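Local structure of EpsJ (Vibrio vulnificus, 2RET) at residues 25-30 / 114-119; 50-55 / 127-132; 86-91 / 97-102. The protein is a pseudopilin of the type 2 secretion system that pairs with the pseudopilin EpsI, probably as part of the pseudopilus that serves protein export. One frame throughout, in Å; residues are numbered along the deposited sequence.

Contact 1 of 3, residues 25-30 / 114-119; sequences LVMMDS and VVTPLL
Met27, a selenomethionine, meets Leu118 where helix 10-32 passes over strand 114-119, and the pair illustrates how a helix can be seated on a sheet edge by a few apolar side chains. The two methyls of Leu118 reach the base of the Met27 side chain: CD1 of Leu118 lies 3.9 Å from CB of Met27, while CD2 of Leu118 lies 4.0 Å from CG of Met27. The same leucine also serves the next helix residue, its CD2 standing 4.4 Å from CG of Met28. Two residues back along the strand, the terminal CE of Met27 comes to 4.3 Å from CG2 of Thr116. That reach follows from the torsions: CG of Met27 leaves anti to N (chi1 -174°), and the bends at chi2 and chi3 then turn the end of the chain along the strand.

In the next shell, Tyr90 touches Met27, Met28 and Leu118, and Arg99 touches Met27. Val151 and Leu153 of strand 148-155 pack on Met28, carrying the apolar layer into the second sheet. Within the strand, Leu118 and Leu119 both face Leu97, a classic beta bulge. The axes of the two short segments approach to 9.6 Å, at 113° between their directions, so the helix lies across the strand, as in the pilin fold, where the N-terminal helix packs against an antiparallel sheet.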
loop_
_atom_site.group_PDB
_atom_site.type_symbol
_atom_site.label_atom_id
_atom_site.label_comp_id
_atom_site.label_asym_id
_atom_site.label_seq_id
_atom_site.Cartn_x
_atom_site.Cartn_y
_atom_site.Cartn_z
ATOM N N LEU B 25 -8.776 21.009 18.091
ATOM C CA LEU B 25 -7.529 20.255 17.966
ATOM C C LEU B 25 -7.745 18.976 17.190
ATOM O O LEU B 25 -6.856 18.531 16.456
ATOM C CB LEU B 25 -6.944 19.918 19.347
ATOM C CG LEU B 25 -6.298 21.049 20.176
ATOM C CD1 LEU B 25 -5.863 20.530 21.517
ATOM C CD2 LEU B 25 -5.128 21.662 19.455
ATOM N N VAL B 26 -8.906 18.354 17.392
ATOM C CA VAL B 26 -9.266 17.153 16.644
ATOM C C VAL B 26 -9.337 17.453 15.159
ATOM O O VAL B 26 -8.776 16.736 14.359
ATOM C CB VAL B 26 -10.601 16.498 17.171
ATOM C CG1 VAL B 26 -11.170 15.433 16.190
ATOM C CG2 VAL B 26 -10.371 15.900 18.525
HETATM N N MSE B 27 -10.034 18.520 14.804
HETATM C CA MSE B 27 -10.131 18.994 13.415
HETATM C C MSE B 27 -8.781 19.304 12.766
HETATM O O MSE B 27 -8.512 18.908 11.639
HETATM C CB MSE B 27 -11.034 20.215 13.362
HETATM C CG MSE B 27 -11.319 20.691 11.942
HETATM SE SE MSE B 27 -12.549 19.502 10.956
HETATM C CE MSE B 27 -14.175 20.494 11.556
HETATM N N MSE B 28 -7.940 20.006 13.487
HETATM C CA MSE B 28 -6.585 20.337 13.022
HETATM C C MSE B 28 -5.679 19.142 12.902
HETATM O O MSE B 28 -4.843 19.092 12.008
HETATM C CB MSE B 28 -5.928 21.317 13.968
HETATM C CG MSE B 28 -6.689 22.604 14.077
HETATM SE SE MSE B 28 -5.846 23.833 15.342
HETATM C CE MSE B 28 -3.989 23.785 14.728
ATOM N N ASP B 29 -5.848 18.178 13.797
ATOM C CA ASP B 29 -5.126 16.909 13.717
ATOM C C ASP B 29 -5.533 16.210 12.445
ATOM O O ASP B 29 -4.683 15.668 11.726
ATOM C CB ASP B 29 -5.428 15.985 14.913
ATOM C CG ASP B 29 -4.325 15.976 15.977
ATOM O OD1 ASP B 29 -3.179 16.289 15.682
ATOM O OD2 ASP B 29 -4.578 15.557 17.128
ATOM N N SER B 30 -6.830 16.220 12.164
ATOM C CA SER B 30 -7.338 15.519 10.988
ATOM C C SER B 30 -6.735 16.105 9.711
ATOM O O SER B 30 -6.431 15.355 8.787
ATOM C CB SER B 30 -8.877 15.523 10.927
ATOM O OG SER B 30 -9.431 16.803 10.539
ATOM N N VAL B 114 -16.541 25.865 2.273
ATOM C CA VAL B 114 -17.367 25.604 3.459
ATOM C C VAL B 114 -16.595 26.071 4.711
ATOM O O VAL B 114 -15.548 25.535 5.064
ATOM C CB VAL B 114 -17.829 24.100 3.542
ATOM C CG1 VAL B 114 -18.714 23.857 4.737
ATOM C CG2 VAL B 114 -18.592 23.699 2.267
ATOM N N VAL B 115 -17.130 27.084 5.366
ATOM C CA VAL B 115 -16.495 27.709 6.524
ATOM C C VAL B 115 -16.994 27.129 7.834
ATOM O O VAL B 115 -18.179 27.065 8.084
ATOM C CB VAL B 115 -16.735 29.243 6.559
ATOM C CG1 VAL B 115 -15.909 29.900 7.708
ATOM C CG2 VAL B 115 -16.427 29.835 5.215
ATOM N N THR B 116 -16.048 26.697 8.664
ATOM C CA THR B 116 -16.335 26.277 10.004
ATOM C C THR B 116 -15.683 27.221 11.012
ATOM O O THR B 116 -14.447 27.266 11.097
ATOM C CB THR B 116 -15.812 24.870 10.230
ATOM O OG1 THR B 116 -16.437 24.013 9.280
ATOM C CG2 THR B 116 -16.135 24.364 11.660
ATOM N N PRO B 117 -16.511 27.945 11.805
ATOM C CA PRO B 117 -15.991 28.625 13.015
ATOM C C PRO B 117 -15.472 27.623 14.029
ATOM O O PRO B 117 -16.259 26.994 14.732
ATOM C CB PRO B 117 -17.198 29.371 13.590
ATOM C CG PRO B 117 -18.356 29.050 12.725
ATOM C CD PRO B 117 -17.966 28.120 11.631
ATOM N N LEU B 118 -14.156 27.493 14.128
ATOM C CA LEU B 118 -13.563 26.447 14.936
ATOM C C LEU B 118 -13.232 26.876 16.385
ATOM O O LEU B 118 -13.366 26.087 17.351
ATOM C CB LEU B 118 -12.302 25.970 14.217
ATOM C CG LEU B 118 -11.821 24.564 14.507
ATOM C CD1 LEU B 118 -12.966 23.487 14.376
ATOM C CD2 LEU B 118 -10.701 24.267 13.553
ATOM N N LEU B 119 -12.780 28.113 16.541
ATOM C CA LEU B 119 -12.278 28.554 17.834
ATOM C C LEU B 119 -12.296 30.077 17.966
ATOM O O LEU B 119 -11.632 30.786 17.235
ATOM C CB LEU B 119 -10.857 27.986 18.028
ATOM C CG LEU B 119 -10.179 27.921 19.379
ATOM C CD1 LEU B 119 -10.899 26.997 20.316
ATOM C CD2 LEU B 119 -8.731 27.452 19.120
#

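Contact 2 of 3, residues 50-55 / 127-132; sequences KLLHWA and VRFYDG
Trp54 receives Phe129 and Val127 over its indole, so that aromatic and aliphatic contacts share one side chain, an example of how two strands of different sheets can be joined mainly through side chains. The aromatic part is a T-shaped (edge-to-face) pair: the edge of Phe129 is directed at the five-membered ring of Trp54, with the ring planes 74° apart. The closest atoms are CE1 of Phe129 and CD1 of Trp54, at 3.7 Å, and CZ of Phe129 lies 3.8 Å from CG of Trp54.

A CH-pi contact engages the other ring of the indole. CB of Val127 stands 3.8 Å from the centroid of the Trp54 six-membered ring and only 11° off its normal, while CG2 of Val127 reaches 3.7 Å from CZ3 of Trp54. The valine backbone joins in, with N of Val127 3.4 Å from CH2 of Trp54. With CG anti to the backbone N, the indole of Trp54 is carried out to where Val127 and Phe129 can cover one face.

The purely apolar part is the approach of Leu52, whose CD1 comes obliquely to CE2 and CD2 of Phe129, 3.9 Å from CE2; the two side chains run alongside each other, pointing opposite ways. Ile149 of strand 148-155 packs on both Val127 and Phe129, and Phe68 on Leu52. Trp54 NE1 makes a weak hydrogen bond to the carbonyl of Asn137. With the axes of the two short strand segments 9.7 Å apart and inclined at 135°, this is face-to-face packing between the two antiparallel sheets of the domain.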
loop_
_atom_site.group_PDB
_atom_site.type_symbol
_atom_site.label_atom_id
_atom_site.label_comp_id
_atom_site.label_asym_id
_atom_site.label_seq_id
_atom_site.Cartn_x
_atom_site.Cartn_y
_atom_site.Cartn_z
ATOM N N LYS B 50 0.943 26.088 -5.880
ATOM C CA LYS B 50 1.824 25.834 -4.731
ATOM C C LYS B 50 1.389 24.571 -3.987
ATOM O O LYS B 50 0.220 24.204 -3.974
ATOM C CB LYS B 50 1.825 27.005 -3.736
ATOM C CG LYS B 50 2.448 28.316 -4.202
ATOM C CD LYS B 50 2.404 29.350 -3.074
ATOM C CE LYS B 50 2.728 30.754 -3.550
ATOM N NZ LYS B 50 1.728 31.359 -4.513
ATOM N N LEU B 51 2.366 23.928 -3.359
ATOM C CA LEU B 51 2.123 22.871 -2.378
ATOM C C LEU B 51 1.456 23.409 -1.072
ATOM O O LEU B 51 0.441 22.881 -0.642
ATOM C CB LEU B 51 3.427 22.144 -2.069
ATOM C CG LEU B 51 3.725 20.958 -2.972
ATOM C CD1 LEU B 51 5.114 20.414 -2.618
ATOM C CD2 LEU B 51 2.624 19.859 -2.881
ATOM N N LEU B 52 2.046 24.442 -0.470
ATOM C CA LEU B 52 1.530 25.102 0.755
ATOM C C LEU B 52 1.431 26.607 0.500
ATOM O O LEU B 52 2.393 27.223 0.068
ATOM C CB LEU B 52 2.428 24.909 1.989
ATOM C CG LEU B 52 2.607 23.537 2.671
ATOM C CD1 LEU B 52 3.965 23.484 3.402
ATOM C CD2 LEU B 52 1.491 23.223 3.633
ATOM N N HIS B 53 0.259 27.169 0.774
ATOM C CA HIS B 53 0.022 28.583 0.618
ATOM C C HIS B 53 0.002 29.157 2.034
ATOM O O HIS B 53 -0.666 28.646 2.905
ATOM C CB HIS B 53 -1.320 28.862 -0.098
ATOM C CG HIS B 53 -1.496 28.119 -1.386
ATOM N ND1 HIS B 53 -1.303 28.704 -2.626
ATOM C CD2 HIS B 53 -1.848 26.835 -1.626
ATOM C CE1 HIS B 53 -1.540 27.809 -3.564
ATOM N NE2 HIS B 53 -1.875 26.669 -2.982
ATOM N N TRP B 54 0.753 30.222 2.222
ATOM C CA TRP B 54 1.023 30.785 3.542
ATOM C C TRP B 54 1.357 32.270 3.368
ATOM O O TRP B 54 2.426 32.618 2.888
ATOM C CB TRP B 54 2.176 30.062 4.245
ATOM C CG TRP B 54 2.613 30.725 5.547
ATOM C CD1 TRP B 54 3.851 31.280 5.822
ATOM C CD2 TRP B 54 1.844 30.883 6.736
ATOM N NE1 TRP B 54 3.877 31.774 7.106
ATOM C CE2 TRP B 54 2.659 31.543 7.686
ATOM C CE3 TRP B 54 0.538 30.551 7.090
ATOM C CZ2 TRP B 54 2.205 31.877 8.943
ATOM C CZ3 TRP B 54 0.095 30.855 8.342
ATOM C CH2 TRP B 54 0.921 31.510 9.266
ATOM N N ALA B 55 0.413 33.134 3.715
ATOM C CA ALA B 55 0.611 34.583 3.490
ATOM C C ALA B 55 -0.327 35.382 4.335
ATOM O O ALA B 55 -1.377 34.895 4.734
ATOM C CB ALA B 55 0.423 34.949 2.008
ATOM N N VAL B 127 2.678 29.794 11.567
ATOM C CA VAL B 127 3.120 28.495 11.082
ATOM C C VAL B 127 4.580 28.579 10.693
ATOM O O VAL B 127 5.012 29.563 10.088
ATOM C CB VAL B 127 2.263 27.992 9.899
ATOM C CG1 VAL B 127 2.781 26.623 9.411
ATOM C CG2 VAL B 127 0.753 27.831 10.312
ATOM N N ARG B 128 5.337 27.551 11.084
ATOM C CA ARG B 128 6.747 27.418 10.765
ATOM C C ARG B 128 6.993 26.070 10.135
ATOM O O ARG B 128 6.284 25.121 10.382
ATOM C CB ARG B 128 7.590 27.587 11.994
ATOM C CG ARG B 128 7.629 29.012 12.484
ATOM C CD ARG B 128 7.893 29.056 13.956
ATOM N NE ARG B 128 9.315 29.115 14.218
ATOM C CZ ARG B 128 10.018 28.274 14.976
ATOM N NH1 ARG B 128 9.458 27.231 15.604
ATOM N NH2 ARG B 128 11.326 28.486 15.100
ATOM N N PHE B 129 8.012 26.014 9.295
ATOM C CA PHE B 129 8.263 24.896 8.436
ATOM C C PHE B 129 9.676 24.435 8.695
ATOM O O PHE B 129 10.622 25.244 8.697
ATOM C CB PHE B 129 8.093 25.345 6.986
ATOM C CG PHE B 129 6.804 26.073 6.734
ATOM C CD1 PHE B 129 6.756 27.462 6.777
ATOM C CD2 PHE B 129 5.634 25.368 6.494
ATOM C CE1 PHE B 129 5.576 28.145 6.550
ATOM C CE2 PHE B 129 4.431 26.036 6.274
ATOM C CZ PHE B 129 4.406 27.431 6.282
ATOM N N TYR B 130 9.809 23.149 8.947
ATOM C CA TYR B 130 11.089 22.530 9.131
ATOM C C TYR B 130 11.672 22.096 7.803
ATOM O O TYR B 130 11.140 21.184 7.144
ATOM C CB TYR B 130 11.011 21.326 10.072
ATOM C CG TYR B 130 12.383 20.864 10.529
ATOM C CD1 TYR B 130 13.196 21.695 11.292
ATOM C CD2 TYR B 130 12.867 19.615 10.202
ATOM C CE1 TYR B 130 14.441 21.291 11.717
ATOM C CE2 TYR B 130 14.126 19.205 10.624
ATOM C CZ TYR B 130 14.902 20.047 11.378
ATOM O OH TYR B 130 16.142 19.661 11.792
ATOM N N ASP B 131 12.782 22.729 7.440
ATOM C CA ASP B 131 13.404 22.521 6.148
ATOM C C ASP B 131 14.538 21.507 6.224
ATOM O O ASP B 131 15.286 21.367 5.278
ATOM C CB ASP B 131 13.892 23.860 5.557
ATOM C CG ASP B 131 15.215 24.366 6.174
ATOM O OD1 ASP B 131 15.885 23.658 6.952
ATOM O OD2 ASP B 131 15.594 25.501 5.849
ATOM N N GLY B 132 14.657 20.808 7.350
ATOM C CA GLY B 132 15.631 19.733 7.502
ATOM C C GLY B 132 16.728 20.148 8.462
ATOM O O GLY B 132 17.330 19.302 9.121
#

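Contact 3 of 3, residues 86-91 / 97-102; sequences TKVGYR and LERVWW
An antiparallel pairing joins residues 86-91 and 97-102, the two arms of a beta hairpin inside the larger sheet, and shows how a regular backbone ladder can carry different chemistry on its two faces. Lys87 with Trp102, Gly89 with Val100 and Arg91 with Glu98 are the hydrogen-bonded pairs, each closed by two backbone bonds. Among these, the bond from Trp102 N to Lys87 O is 2.7 Å long and nearly straight (175°). Val88 with Trp101 and Tyr90 with Arg99 form the intervening non-hydrogen-bonded pairs.

On the face bearing Lys87, Val100 and Glu98, the indole of Trp102 is sandwiched between CE of Lys87 and CG1 of Val100. NZ of Lys87 stays above the indole, 4.9 Å from the centroid of the Trp102 five-membered ring, a cation-pi contact, and donates a hydrogen bond to Pro105 O. Gly89 leaves the ring edge close to the backbone, CZ3 of Trp102 lying 3.9 Å from N of Gly89. Farther on, Arg91 grips OE1 of Glu98 side-on in a salt bridge: NH2 of Arg91 is 2.6 Å from it and NE of Arg91 2.9 Å, with OE1 of Glu98 close to the guanidinium plane. NE meets the anti lone pair, and CG2 of Val100 lies over one guanidinium face.

The face of Val88, Tyr90, Arg99 and Trp101 mixes aromatic packing with charge. CG of Arg99 sits over the phenol ring, 4.1 Å from the centroid of Tyr90, a CH-pi contact, while the polar ends of both residues converge on Asp31. A water bridges Thr86 OG1 and Trp101 NE1. Helix 10-32 covers Val88, Tyr90 and Arg99, with Asp31 touching Val88, whereas Trp101 packs on Val26 of the second EpsJ subunit; strands 64-74 and 114-119 flank the hairpin in the sheet.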
loop_
_atom_site.group_PDB
_atom_site.type_symbol
_atom_site.label_atom_id
_atom_site.label_comp_id
_atom_site.label_asym_id
_atom_site.label_seq_id
_atom_site.Cartn_x
_atom_site.Cartn_y
_atom_site.Cartn_z
ATOM N N THR B 86 -8.898 16.474 -1.060
ATOM C CA THR B 86 -9.727 17.667 -0.840
ATOM C C THR B 86 -8.806 18.836 -0.560
ATOM O O THR B 86 -7.601 18.712 -0.651
ATOM C CB THR B 86 -10.707 17.473 0.340
ATOM O OG1 THR B 86 -9.969 17.176 1.537
ATOM C CG2 THR B 86 -11.754 16.345 0.015
ATOM N N LYS B 87 -9.348 20.002 -0.263
ATOM C CA LYS B 87 -8.500 21.179 -0.030
ATOM C C LYS B 87 -9.064 21.892 1.192
ATOM O O LYS B 87 -10.283 21.945 1.363
ATOM C CB LYS B 87 -8.487 22.054 -1.290
ATOM C CG LYS B 87 -7.680 23.332 -1.216
ATOM C CD LYS B 87 -7.599 24.012 -2.536
ATOM C CE LYS B 87 -8.851 24.761 -2.913
ATOM N NZ LYS B 87 -8.709 25.258 -4.305
ATOM N N VAL B 88 -8.180 22.333 2.087
ATOM C CA VAL B 88 -8.575 22.985 3.333
ATOM C C VAL B 88 -7.696 24.249 3.580
ATOM O O VAL B 88 -6.582 24.337 3.117
ATOM C CB VAL B 88 -8.447 22.043 4.564
ATOM C CG1 VAL B 88 -9.229 20.760 4.344
ATOM C CG2 VAL B 88 -6.985 21.773 4.881
ATOM N N GLY B 89 -8.223 25.221 4.295
ATOM C CA GLY B 89 -7.402 26.308 4.802
ATOM C C GLY B 89 -7.822 26.815 6.163
ATOM O O GLY B 89 -8.838 26.443 6.679
ATOM N N TYR B 90 -6.986 27.646 6.771
ATOM C CA TYR B 90 -7.292 28.226 8.084
ATOM C C TYR B 90 -7.027 29.730 7.983
ATOM O O TYR B 90 -6.137 30.172 7.247
ATOM C CB TYR B 90 -6.432 27.585 9.201
ATOM C CG TYR B 90 -6.831 26.171 9.565
ATOM C CD1 TYR B 90 -6.513 25.087 8.753
ATOM C CD2 TYR B 90 -7.578 25.921 10.708
ATOM C CE1 TYR B 90 -6.924 23.800 9.097
ATOM C CE2 TYR B 90 -7.971 24.664 11.035
ATOM C CZ TYR B 90 -7.643 23.609 10.237
ATOM O OH TYR B 90 -8.056 22.369 10.632
ATOM N N ARG B 91 -7.825 30.495 8.690
ATOM C CA ARG B 91 -7.654 31.941 8.739
ATOM C C ARG B 91 -8.233 32.473 10.028
ATOM O O ARG B 91 -8.980 31.755 10.720
ATOM C CB ARG B 91 -8.385 32.573 7.563
ATOM C CG ARG B 91 -9.846 32.309 7.603
ATOM C CD ARG B 91 -10.572 33.026 6.560
ATOM N NE ARG B 91 -12.001 33.018 6.843
ATOM C CZ ARG B 91 -12.945 32.983 5.904
ATOM N NH1 ARG B 91 -12.625 32.951 4.614
ATOM N NH2 ARG B 91 -14.222 32.976 6.252
ATOM N N LEU B 97 -10.613 31.666 14.813
ATOM C CA LEU B 97 -10.045 30.712 13.887
ATOM C C LEU B 97 -11.208 30.038 13.123
ATOM O O LEU B 97 -12.170 29.552 13.711
ATOM C CB LEU B 97 -9.127 29.678 14.601
ATOM C CG LEU B 97 -8.326 28.761 13.665
ATOM C CD1 LEU B 97 -7.196 29.546 13.018
ATOM C CD2 LEU B 97 -7.801 27.539 14.418
ATOM N N GLU B 98 -11.110 30.077 11.801
ATOM C CA GLU B 98 -12.057 29.477 10.898
ATOM C C GLU B 98 -11.322 28.506 10.020
ATOM O O GLU B 98 -10.201 28.768 9.661
ATOM C CB GLU B 98 -12.681 30.563 10.023
ATOM C CG GLU B 98 -13.551 31.491 10.857
ATOM C CD GLU B 98 -14.418 32.386 10.043
ATOM O OE1 GLU B 98 -14.112 32.682 8.870
ATOM O OE2 GLU B 98 -15.436 32.801 10.601
ATOM N N ARG B 99 -11.964 27.381 9.710
ATOM C CA ARG B 99 -11.450 26.369 8.794
ATOM C C ARG B 99 -12.316 26.386 7.551
ATOM O O ARG B 99 -13.535 26.444 7.644
ATOM C CB ARG B 99 -11.493 24.981 9.432
ATOM C CG ARG B 99 -10.937 23.839 8.510
ATOM C CD ARG B 99 -11.953 22.760 8.388
ATOM N NE ARG B 99 -11.398 21.538 7.867
ATOM C CZ ARG B 99 -12.109 20.473 7.527
ATOM N NH1 ARG B 99 -13.418 20.453 7.652
ATOM N NH2 ARG B 99 -11.487 19.419 7.043
ATOM N N VAL B 100 -11.665 26.408 6.395
ATOM C CA VAL B 100 -12.344 26.479 5.126
ATOM C C VAL B 100 -12.040 25.211 4.364
ATOM O O VAL B 100 -10.943 24.727 4.408
ATOM C CB VAL B 100 -11.916 27.686 4.266
ATOM C CG1 VAL B 100 -12.854 27.801 3.044
ATOM C CG2 VAL B 100 -11.877 29.021 5.099
ATOM N N TRP B 101 -13.026 24.696 3.661
ATOM C CA TRP B 101 -12.943 23.353 3.091
ATOM C C TRP B 101 -13.496 23.372 1.699
ATOM O O TRP B 101 -14.570 23.933 1.474
ATOM C CB TRP B 101 -13.781 22.387 3.928
ATOM C CG TRP B 101 -13.723 20.977 3.459
ATOM C CD1 TRP B 101 -12.807 20.035 3.810
ATOM C CD2 TRP B 101 -14.635 20.331 2.556
ATOM N NE1 TRP B 101 -13.097 18.831 3.200
ATOM C CE2 TRP B 101 -14.204 18.994 2.411
ATOM C CE3 TRP B 101 -15.760 20.758 1.851
ATOM C CZ2 TRP B 101 -14.883 18.066 1.616
ATOM C CZ3 TRP B 101 -16.432 19.844 1.061
ATOM C CH2 TRP B 101 -15.992 18.508 0.953
ATOM N N TRP B 102 -12.773 22.755 0.785
ATOM C CA TRP B 102 -13.236 22.542 -0.564
ATOM C C TRP B 102 -13.152 21.076 -0.927
ATOM O O TRP B 102 -12.174 20.410 -0.640
ATOM C CB TRP B 102 -12.402 23.327 -1.557
ATOM C CG TRP B 102 -12.469 24.819 -1.427
ATOM C CD1 TRP B 102 -13.288 25.671 -2.115
ATOM C CD2 TRP B 102 -11.663 25.642 -0.573
ATOM N NE1 TRP B 102 -13.029 26.967 -1.759
ATOM C CE2 TRP B 102 -12.040 26.982 -0.812
ATOM C CE3 TRP B 102 -10.662 25.375 0.373
ATOM C CZ2 TRP B 102 -11.424 28.064 -0.153
ATOM C CZ3 TRP B 102 -10.061 26.436 1.021
ATOM C CH2 TRP B 102 -10.453 27.761 0.774
HETATM O O HOH W 1 -11.193 16.613 3.873
#

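From the N terminus, the chain leaves helix 10-32 and passes through strand 49-56 and the hairpin before strand 114-119 returns to the helix, closing the long loop of contact 1. Contact 3 is a short hairpin closure lying wholly within that span, and within the span of contact 2 as well. Contact 2 begins inside the loop of contact 1 but ends beyond it, at strand 122-130, so these two cross. Contacts 1 and 3 touch, since strands 96-102 and 114-119 are sheet neighbours; contact 2 lies about 19 Å from contact 1 between centres. Together they join helix to sheet, strand to strand and sheet to sheet.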